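Ectonucleotide pyrophosphatase/phosphodiesterase family member 5 (Mus musculus, PDB 5VEO) probably hydrolyses phosphodiester or pyrophosphate bonds of a restricted set of nucleotide substrates, as a zinc-dependent ectoenzyme of the NPP family. Local coordinates at residues 239-244 with 274-279; 266-271 with 300-305; 245-250 with 256-261. The protein carries 1 engineered substitution. One frame throughout, in Å; residues are numbered along the deposited sequence.

Contact 1 of 3, residues 239-244 with 274-279; sequences DRYLDK and GAHPNL. With NAG (2-acetamido-2-deoxy-beta-D-glucopyranose), chain B.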
loop_
_atom_site.group_PDB
_atom_site.type_symbol
_atom_site.label_atom_id
_atom_site.label_comp_id
_atom_site.label_asym_id
_atom_site.label_seq_id
_atom_site.Cartn_x
_atom_site.Cartn_y
_atom_site.Cartn_z
ATOM N N ASP A 239 -5.223 -27.308 7.721
ATOM C CA ASP A 239 -5.568 -28.376 8.646
ATOM C C ASP A 239 -5.474 -29.754 8.003
ATOM O O ASP A 239 -5.685 -30.762 8.695
ATOM C CB ASP A 239 -6.947 -28.102 9.267
ATOM C CG ASP A 239 -8.090 -28.194 8.287
ATOM O OD1 ASP A 239 -7.843 -28.321 7.068
ATOM O OD2 ASP A 239 -9.253 -28.122 8.757
ATOM N N ARG A 240 -5.103 -29.833 6.724
ATOM C CA ARG A 240 -4.684 -31.105 6.152
ATOM C C ARG A 240 -3.302 -31.519 6.638
ATOM O O ARG A 240 -2.954 -32.702 6.547
ATOM C CB ARG A 240 -4.676 -31.032 4.628
ATOM C CG ARG A 240 -6.066 -31.010 3.968
ATOM C CD ARG A 240 -5.984 -31.257 2.448
ATOM N NE ARG A 240 -4.952 -32.247 2.123
ATOM C CZ ARG A 240 -4.605 -32.635 0.901
ATOM N NH1 ARG A 240 -5.199 -32.129 -0.172
ATOM N NH2 ARG A 240 -3.646 -33.541 0.765
ATOM N N TYR A 241 -2.523 -30.583 7.170
ATOM C CA TYR A 241 -1.139 -30.812 7.571
ATOM C C TYR A 241 -0.869 -30.546 9.038
ATOM O O TYR A 241 -0.006 -31.212 9.618
ATOM C CB TYR A 241 -0.196 -29.910 6.761
ATOM C CG TYR A 241 -0.548 -29.881 5.298
ATOM C CD1 TYR A 241 -0.309 -30.981 4.493
ATOM C CD2 TYR A 241 -1.146 -28.765 4.729
ATOM C CE1 TYR A 241 -0.654 -30.976 3.158
ATOM C CE2 TYR A 241 -1.479 -28.744 3.394
ATOM C CZ TYR A 241 -1.233 -29.852 2.612
ATOM O OH TYR A 241 -1.569 -29.820 1.283
ATOM N N LEU A 242 -1.560 -29.577 9.637
ATOM C CA LEU A 242 -1.227 -29.043 10.946
ATOM C C LEU A 242 -2.403 -29.203 11.889
ATOM O O LEU A 242 -3.563 -29.050 11.488
ATOM C CB LEU A 242 -0.880 -27.546 10.892
ATOM C CG LEU A 242 0.265 -27.031 10.035
ATOM C CD1 LEU A 242 0.362 -25.496 10.131
ATOM C CD2 LEU A 242 1.559 -27.673 10.466
ATOM N N ASP A 243 -2.077 -29.490 13.147
ATOM C CA ASP A 243 -3.039 -29.473 14.233
ATOM C C ASP A 243 -3.276 -28.030 14.664
ATOM O O ASP A 243 -2.357 -27.365 15.149
ATOM C CB ASP A 243 -2.485 -30.324 15.375
ATOM C CG ASP A 243 -3.401 -30.387 16.568
ATOM O OD1 ASP A 243 -4.320 -29.548 16.681
ATOM O OD2 ASP A 243 -3.168 -31.290 17.411
ATOM N N LYS A 244 -4.509 -27.544 14.483
ATOM C CA LYS A 244 -4.831 -26.148 14.767
ATOM C C LYS A 244 -4.562 -25.757 16.215
ATOM O O LYS A 244 -4.389 -24.566 16.499
ATOM C CB LYS A 244 -6.296 -25.879 14.424
ATOM C CG LYS A 244 -7.289 -26.648 15.288
ATOM C CD LYS A 244 -8.728 -26.491 14.783
ATOM C CE LYS A 244 -9.727 -27.310 15.603
ATOM N NZ LYS A 244 -9.612 -27.058 17.067
ATOM N N GLY A 274 7.513 -28.259 2.489
ATOM C CA GLY A 274 7.455 -29.239 1.420
ATOM C C GLY A 274 6.166 -30.020 1.338
ATOM O O GLY A 274 6.074 -30.965 0.540
ATOM N N ALA A 275 5.144 -29.625 2.101
ATOM C CA ALA A 275 3.900 -30.378 2.137
ATOM C C ALA A 275 3.017 -30.100 0.928
ATOM O O ALA A 275 2.273 -30.984 0.483
ATOM C CB ALA A 275 3.144 -30.040 3.412
ATOM N N HIS A 276 3.073 -28.882 0.404
ATOM C CA HIS A 276 2.305 -28.495 -0.766
ATOM C C HIS A 276 3.238 -27.782 -1.738
ATOM O O HIS A 276 4.012 -26.908 -1.317
ATOM C CB HIS A 276 1.140 -27.589 -0.381
ATOM C CG HIS A 276 0.161 -27.398 -1.487
ATOM N ND1 HIS A 276 0.452 -26.654 -2.609
ATOM C CD2 HIS A 276 -1.084 -27.899 -1.672
ATOM C CE1 HIS A 276 -0.578 -26.700 -3.435
ATOM N NE2 HIS A 276 -1.528 -27.441 -2.886
ATOM N N PRO A 277 3.202 -28.119 -3.031
ATOM C CA PRO A 277 4.175 -27.537 -3.975
ATOM C C PRO A 277 4.066 -26.033 -4.111
ATOM O O PRO A 277 5.042 -25.383 -4.518
ATOM C CB PRO A 277 3.842 -28.238 -5.303
ATOM C CG PRO A 277 2.428 -28.749 -5.137
ATOM C CD PRO A 277 2.299 -29.086 -3.680
ATOM N N ASN A 278 2.913 -25.451 -3.786
ATOM C CA ASN A 278 2.701 -24.020 -3.984
ATOM C C ASN A 278 2.701 -23.245 -2.675
ATOM O O ASN A 278 2.296 -22.077 -2.640
ATOM C CB ASN A 278 1.407 -23.788 -4.765
ATOM C CG ASN A 278 1.469 -24.446 -6.122
ATOM O OD1 ASN A 278 0.770 -25.413 -6.388
ATOM N ND2 ASN A 278 2.354 -23.936 -6.979
ATOM N N LEU A 279 3.210 -23.844 -1.612
ATOM C CA LEU A 279 3.386 -23.161 -0.336
ATOM C C LEU A 279 4.845 -23.305 0.069
ATOM O O LEU A 279 5.302 -24.411 0.382
ATOM C CB LEU A 279 2.471 -23.743 0.737
ATOM C CG LEU A 279 2.536 -22.987 2.054
ATOM C CD1 LEU A 279 1.877 -21.601 1.959
ATOM C CD2 LEU A 279 1.873 -23.801 3.115
HETATM C C1 NAG B . 2.570 -24.477 -8.292
HETATM C C2 NAG B . 3.336 -23.526 -9.186
HETATM C C3 NAG B . 3.723 -24.208 -10.507
HETATM C C4 NAG B . 4.333 -25.593 -10.305
HETATM C C5 NAG B . 3.508 -26.411 -9.328
HETATM C C6 NAG B . 4.158 -27.730 -8.955
HETATM C C7 NAG B . 2.963 -21.092 -9.415
HETATM C C8 NAG B . 1.958 -20.036 -9.779
HETATM N N2 NAG B . 2.518 -22.349 -9.459
HETATM O O3 NAG B . 4.668 -23.386 -11.177
HETATM O O4 NAG B . 4.341 -26.279 -11.562
HETATM O O5 NAG B . 3.339 -25.697 -8.105
HETATM O O6 NAG B . 3.136 -28.641 -8.582
HETATM O O7 NAG B . 4.114 -20.812 -9.115
HETATM O O HOH W 1 -0.397 -31.343 -0.222
#
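Tyr241 and Ala275 meet face to methyl: Ala275 CB sits over one face of the phenol ring in a CH-pi contact, 4.1 Å from the ring centroid and displaced toward the CD1 rim, where CD1 to CB is 3.7 Å. The opposite face lies on Arg240 CB, so the ring is held between its own chain neighbour and the 274-279 loop. Turned beside the backbone N (chi1 -44°), the ring sends its hydroxyl to the edge of the His276 imidazole, with OH 3.6 Å from CD2 and near the imidazole plane. His276 itself is held by its loop: ND1 accepts the backbone N of Asn278 almost in the ring plane (3.0 Å, 165°), within a type I turn closed by Leu279 N and His276 O. Asn278 ND2 carries an N-linked sugar and also hydrogen-bonds Asp307 OD2. A leucine in place of Tyr241 would probably leave Ala275 CB without a flat surface to rest on and the CD2 edge of His276 without its hydroxyl neighbour. Tyr241 also packs on Leu272 at the end of helix 265-272 and, together with His276, on Ile236 of strand 235-237, while the imidazole meets the Trp310 ring.

Contact 2 of 3, residues 266-271 with 300-305; sequences DEVYDA and QPIVAV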
loop_
_atom_site.group_PDB
_atom_site.type_symbol
_atom_site.label_atom_id
_atom_site.label_comp_id
_atom_site.label_asym_id
_atom_site.label_seq_id
_atom_site.Cartn_x
_atom_site.Cartn_y
_atom_site.Cartn_z
ATOM N N ASP A 266 9.321 -27.413 15.629
ATOM C CA ASP A 266 9.737 -28.465 14.708
ATOM C C ASP A 266 8.540 -29.214 14.157
ATOM O O ASP A 266 8.518 -29.579 12.972
ATOM C CB ASP A 266 10.686 -29.445 15.399
ATOM C CG ASP A 266 12.064 -28.887 15.547
ATOM O OD1 ASP A 266 12.366 -27.926 14.833
ATOM O OD2 ASP A 266 12.858 -29.425 16.349
ATOM N N GLU A 267 7.548 -29.475 15.006
ATOM C CA GLU A 267 6.357 -30.170 14.551
ATOM C C GLU A 267 5.699 -29.408 13.414
ATOM O O GLU A 267 5.359 -29.986 12.374
ATOM C CB GLU A 267 5.369 -30.325 15.697
ATOM C CG GLU A 267 4.028 -30.885 15.243
ATOM C CD GLU A 267 3.001 -30.942 16.344
ATOM O OE1 GLU A 267 3.340 -31.392 17.457
ATOM O OE2 GLU A 267 1.844 -30.544 16.101
ATOM N N VAL A 268 5.494 -28.107 13.615
ATOM C CA VAL A 268 4.808 -27.281 12.623
ATOM C C VAL A 268 5.652 -27.150 11.370
ATOM O O VAL A 268 5.164 -27.324 10.246
ATOM C CB VAL A 268 4.478 -25.907 13.228
ATOM C CG1 VAL A 268 3.946 -24.949 12.159
ATOM C CG2 VAL A 268 3.462 -26.074 14.319
ATOM N N TYR A 269 6.933 -26.843 11.540
ATOM C CA TYR A 269 7.791 -26.682 10.378
ATOM C C TYR A 269 7.896 -27.981 9.583
ATOM O O TYR A 269 7.773 -27.968 8.354
ATOM C CB TYR A 269 9.169 -26.183 10.801
ATOM C CG TYR A 269 10.061 -25.963 9.615
ATOM C CD1 TYR A 269 10.928 -26.950 9.192
ATOM C CD2 TYR A 269 10.007 -24.781 8.891
ATOM C CE1 TYR A 269 11.736 -26.765 8.091
ATOM C CE2 TYR A 269 10.809 -24.586 7.788
ATOM C CZ TYR A 269 11.677 -25.580 7.396
ATOM O OH TYR A 269 12.475 -25.391 6.299
ATOM N N ASP A 270 8.122 -29.122 10.265
ATOM C CA ASP A 270 8.324 -30.381 9.546
ATOM C C ASP A 270 7.048 -30.853 8.856
ATOM O O ASP A 270 7.118 -31.504 7.804
ATOM C CB ASP A 270 8.809 -31.484 10.489
ATOM C CG ASP A 270 10.198 -31.236 11.019
ATOM O OD1 ASP A 270 10.908 -30.360 10.485
ATOM O OD2 ASP A 270 10.582 -31.940 11.975
ATOM N N ALA A 271 5.884 -30.558 9.443
ATOM C CA ALA A 271 4.615 -30.927 8.829
ATOM C C ALA A 271 4.307 -30.068 7.611
ATOM O O ALA A 271 3.682 -30.549 6.663
ATOM C CB ALA A 271 3.483 -30.787 9.838
ATOM N N GLN A 300 6.952 -13.312 12.187
ATOM C CA GLN A 300 6.726 -14.486 13.012
ATOM C C GLN A 300 7.766 -15.572 12.736
ATOM O O GLN A 300 8.475 -15.525 11.728
ATOM C CB GLN A 300 5.317 -15.023 12.778
ATOM C CG GLN A 300 4.217 -14.059 13.230
ATOM C CD GLN A 300 4.365 -13.679 14.685
ATOM O OE1 GLN A 300 4.655 -14.528 15.532
ATOM N NE2 GLN A 300 4.193 -12.392 14.983
ATOM N N PRO A 301 7.876 -16.566 13.629
ATOM C CA PRO A 301 8.955 -17.561 13.481
ATOM C C PRO A 301 8.878 -18.378 12.210
ATOM O O PRO A 301 9.914 -18.866 11.735
ATOM C CB PRO A 301 8.781 -18.457 14.716
ATOM C CG PRO A 301 8.121 -17.600 15.720
ATOM C CD PRO A 301 7.193 -16.692 14.930
ATOM N N ILE A 302 7.677 -18.589 11.677
ATOM C CA ILE A 302 7.477 -19.301 10.423
ATOM C C ILE A 302 6.614 -18.411 9.547
ATOM O O ILE A 302 5.589 -17.891 10.001
ATOM C CB ILE A 302 6.806 -20.671 10.628
ATOM C CG1 ILE A 302 7.744 -21.605 11.396
ATOM C CG2 ILE A 302 6.425 -21.303 9.292
ATOM C CD1 ILE A 302 7.142 -22.951 11.766
ATOM N N VAL A 303 7.024 -18.253 8.301
ATOM C CA VAL A 303 6.280 -17.479 7.317
ATOM C C VAL A 303 6.150 -18.365 6.091
ATOM O O VAL A 303 7.165 -18.792 5.528
ATOM C CB VAL A 303 6.976 -16.152 6.977
ATOM C CG1 VAL A 303 6.255 -15.424 5.837
ATOM C CG2 VAL A 303 7.025 -15.257 8.188
ATOM N N ALA A 304 4.908 -18.677 5.710
ATOM C CA ALA A 304 4.628 -19.598 4.625
ATOM C C ALA A 304 3.950 -18.814 3.515
ATOM O O ALA A 304 2.879 -18.238 3.725
ATOM C CB ALA A 304 3.756 -20.760 5.097
ATOM N N VAL A 305 4.572 -18.801 2.339
ATOM C CA VAL A 305 4.187 -17.916 1.248
ATOM C C VAL A 305 3.567 -18.749 0.136
ATOM O O VAL A 305 4.216 -19.651 -0.419
ATOM C CB VAL A 305 5.392 -17.127 0.711
ATOM C CG1 VAL A 305 4.945 -16.235 -0.437
ATOM C CG2 VAL A 305 6.074 -16.336 1.824
#
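Tyr269, midway along the piece of helix 265-272, and Ile302, the first residue of strand 302-306, stand 7.4 Å apart CA to CA, close enough for one side chain to span the gap between these two segments. That side chain is Ile302. Its CG1 turns beside the backbone N (chi1 -66°) and CD1 continues the chain fully extended (chi2 175°), which carries the terminal methyl right up to the helix. There CD1 lodges between two consecutive residues, touching Val268 CG1 at 3.8 Å and Tyr269 CB at 3.9 Å. It also comes within 3.9 Å of the backbone Tyr269 N. The Val268 and Ile302 side chains cross obliquely, methyl against methyl. Against the tyrosine, CD1 lies at the ring edge, near its plane, so neither ring face is used here; the ring makes a cation-pi contact with Lys283. The side chains meet by apolar packing alone, and Val281 and Phe265 also pack on Ile302. Helix 265-272 joins strands 255-260 and 279-283, which run parallel to each other with antiparallel strand 302-306 between them: a split beta-alpha-beta unit, whose helix covers one face of a four-stranded antiparallel sheet.

Contact 3 of 3, residues 245-250 with 256-261; sequences EHYTLI and AAILPK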
loop_
_atom_site.group_PDB
_atom_site.type_symbol
_atom_site.label_atom_id
_atom_site.label_comp_id
_atom_site.label_asym_id
_atom_site.label_seq_id
_atom_site.Cartn_x
_atom_site.Cartn_y
_atom_site.Cartn_z
ATOM N N GLU A 245 -4.524 -26.715 17.139
ATOM C CA GLU A 245 -4.242 -26.399 18.534
ATOM C C GLU A 245 -2.780 -26.081 18.790
ATOM O O GLU A 245 -2.447 -25.624 19.887
ATOM C CB GLU A 245 -4.633 -27.564 19.448
ATOM C CG GLU A 245 -6.087 -27.961 19.394
ATOM C CD GLU A 245 -7.021 -26.843 19.813
ATOM O OE1 GLU A 245 -6.659 -26.071 20.730
ATOM O OE2 GLU A 245 -8.120 -26.735 19.222
ATOM N N HIS A 246 -1.896 -26.321 17.830
ATOM C CA HIS A 246 -0.468 -26.243 18.089
ATOM C C HIS A 246 0.184 -25.014 17.485
ATOM O O HIS A 246 1.412 -24.905 17.516
ATOM C CB HIS A 246 0.214 -27.515 17.592
ATOM C CG HIS A 246 -0.135 -28.722 18.406
ATOM N ND1 HIS A 246 0.231 -30.001 18.045
ATOM C CD2 HIS A 246 -0.821 -28.841 19.568
ATOM C CE1 HIS A 246 -0.213 -30.855 18.949
ATOM N NE2 HIS A 246 -0.849 -30.176 19.887
ATOM N N TYR A 247 -0.598 -24.086 16.935
ATOM C CA TYR A 247 -0.043 -22.833 16.446
ATOM C C TYR A 247 -1.126 -21.764 16.445
ATOM O O TYR A 247 -2.323 -22.055 16.528
ATOM C CB TYR A 247 0.548 -23.001 15.043
ATOM C CG TYR A 247 -0.491 -23.262 13.969
ATOM C CD1 TYR A 247 -1.035 -24.529 13.798
ATOM C CD2 TYR A 247 -0.930 -22.241 13.134
ATOM C CE1 TYR A 247 -1.987 -24.781 12.822
ATOM C CE2 TYR A 247 -1.882 -22.482 12.147
ATOM C CZ TYR A 247 -2.397 -23.757 11.989
ATOM O OH TYR A 247 -3.355 -23.997 11.026
ATOM N N THR A 248 -0.691 -20.508 16.335
ATOM C CA THR A 248 -1.592 -19.380 16.133
ATOM C C THR A 248 -1.311 -18.796 14.759
ATOM O O THR A 248 -0.149 -18.571 14.396
ATOM C CB THR A 248 -1.419 -18.307 17.217
ATOM O OG1 THR A 248 -1.577 -18.897 18.510
ATOM C CG2 THR A 248 -2.454 -17.188 17.055
ATOM N N LEU A 249 -2.372 -18.574 13.990
ATOM C CA LEU A 249 -2.259 -17.977 12.664
ATOM C C LEU A 249 -2.461 -16.476 12.829
ATOM O O LEU A 249 -3.572 -16.008 13.075
ATOM C CB LEU A 249 -3.277 -18.609 11.720
ATOM C CG LEU A 249 -3.169 -18.315 10.232
ATOM C CD1 LEU A 249 -1.790 -18.649 9.664
ATOM C CD2 LEU A 249 -4.265 -19.102 9.507
ATOM N N ILE A 250 -1.364 -15.724 12.728
ATOM C CA ILE A 250 -1.380 -14.280 12.942
ATOM C C ILE A 250 -1.943 -13.544 11.728
ATOM O O ILE A 250 -2.637 -12.526 11.869
ATOM C CB ILE A 250 0.047 -13.812 13.282
ATOM C CG1 ILE A 250 0.590 -14.550 14.509
ATOM C CG2 ILE A 250 0.094 -12.305 13.495
ATOM C CD1 ILE A 250 -0.267 -14.427 15.710
ATOM N N ALA A 256 1.112 -16.611 5.187
ATOM C CA ALA A 256 0.678 -17.119 6.481
ATOM C C ALA A 256 1.782 -16.872 7.502
ATOM O O ALA A 256 2.893 -17.402 7.374
ATOM C CB ALA A 256 0.341 -18.605 6.379
ATOM N N ALA A 257 1.474 -16.069 8.496
ATOM C CA ALA A 257 2.408 -15.731 9.559
ATOM C C ALA A 257 2.038 -16.620 10.729
ATOM O O ALA A 257 0.958 -16.466 11.304
ATOM C CB ALA A 257 2.310 -14.252 9.911
ATOM N N ILE A 258 2.912 -17.578 11.040
ATOM C CA ILE A 258 2.597 -18.702 11.917
ATOM C C ILE A 258 3.453 -18.610 13.173
ATOM O O ILE A 258 4.683 -18.528 13.091
ATOM C CB ILE A 258 2.811 -20.037 11.188
ATOM C CG1 ILE A 258 1.748 -20.189 10.090
ATOM C CG2 ILE A 258 2.757 -21.230 12.172
ATOM C CD1 ILE A 258 1.978 -21.335 9.154
ATOM N N LEU A 259 2.795 -18.622 14.322
ATOM C CA LEU A 259 3.460 -18.642 15.622
ATOM C C LEU A 259 3.190 -19.994 16.260
ATOM O O LEU A 259 2.109 -20.201 16.839
ATOM C CB LEU A 259 2.934 -17.516 16.509
ATOM C CG LEU A 259 3.486 -17.464 17.942
ATOM C CD1 LEU A 259 4.981 -17.344 17.927
ATOM C CD2 LEU A 259 2.855 -16.298 18.662
ATOM N N PRO A 260 4.107 -20.956 16.152
ATOM C CA PRO A 260 3.892 -22.245 16.812
ATOM C C PRO A 260 3.794 -22.045 18.311
ATOM O O PRO A 260 4.444 -21.161 18.873
ATOM C CB PRO A 260 5.140 -23.055 16.436
ATOM C CG PRO A 260 5.665 -22.405 15.210
ATOM C CD PRO A 260 5.369 -20.938 15.400
ATOM N N LYS A 261 2.950 -22.849 18.948
ATOM C CA LYS A 261 2.942 -22.895 20.400
ATOM C C LYS A 261 4.294 -23.387 20.901
ATOM O O LYS A 261 5.095 -23.959 20.159
ATOM C CB LYS A 261 1.833 -23.811 20.903
ATOM C CG LYS A 261 0.469 -23.435 20.396
ATOM C CD LYS A 261 -0.305 -22.553 21.334
ATOM C CE LYS A 261 -1.726 -22.453 20.803
ATOM N NZ LYS A 261 -2.752 -22.091 21.811
HETATM O O HOH W 2 0.868 -19.842 19.239
#
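Glu245 meets Lys261 through its backbone rather than its acid: Glu245 O lies 3.4 Å from Lys261 CE, whereas the carboxylate and the ammonium do not touch. The lysine chain, bent at chi2 (-95°), lies along the backbone of 245-246 with its CG against the His246 carbonyl. His246 O accepts Lys261 N at 2.9 Å, the donor standing well above the carbonyl plane, and the imidazole turns elsewhere, ND1 to Glu267 OE2. Tyr247 opposes Pro260 in a non-hydrogen-bonded antiparallel pair, CA to CA only 4.0 Å. With CG between the backbone N and the carbonyl carbon (chi1 68°), its ring presents CD2 obliquely to Ile258 CG2 at 3.9 Å, and its hydroxyl pairs with Gln314 NE2. This is the heart of a beta hairpin, strands 247-249 and 255-260, the former being an outermost strand of a four-stranded antiparallel sheet. Thr248 and Leu259 form the hydrogen-bonded pair: Thr248 N reaches Leu259 O, and Leu259 N returns to Thr248 O in a nearly straight bond (2.9 Å, 176°). A water links Thr248 OG1 to the same Leu259 O, which is thus gripped twice. Leu249 is on the sheet face of Tyr247 and Ile258, its CD1 touching Ile258 CG1 and Ala256 CB, each at 3.9 Å. At Ile250 the chain turns a corner; before it leaves, Ile250 N binds Ala257 O at 2.8 Å, nearly along the C=O axis, and Ile250 CB packs on Ala257 CB at 4.1 Å, with Phe82 touching both Ile250 and Leu259.

How the contacts relate
Contacts 2 and 3 belong to one small antiparallel sheet and its covering helix; contact 1 joins loops at its border. All three lie to one side of the chain, their centres about 25 to 29 Å from its centre. Contacts 2 and 3 are closest, centres 8 Å apart: strands 302-306 and 255-260 are neighbours, with Ala304 O 2.8 Å from Ala256 N. From contact 1, Leu242 CD2 reaches Ala271 CB (3.7 Å) in the helix of contact 2, and Leu242 CB reaches Tyr247 CE1 (3.5 Å) in the hairpin of contact 3. The zinc ligands Asp22 and Asp224 follow strands of the separate eight-stranded sheet.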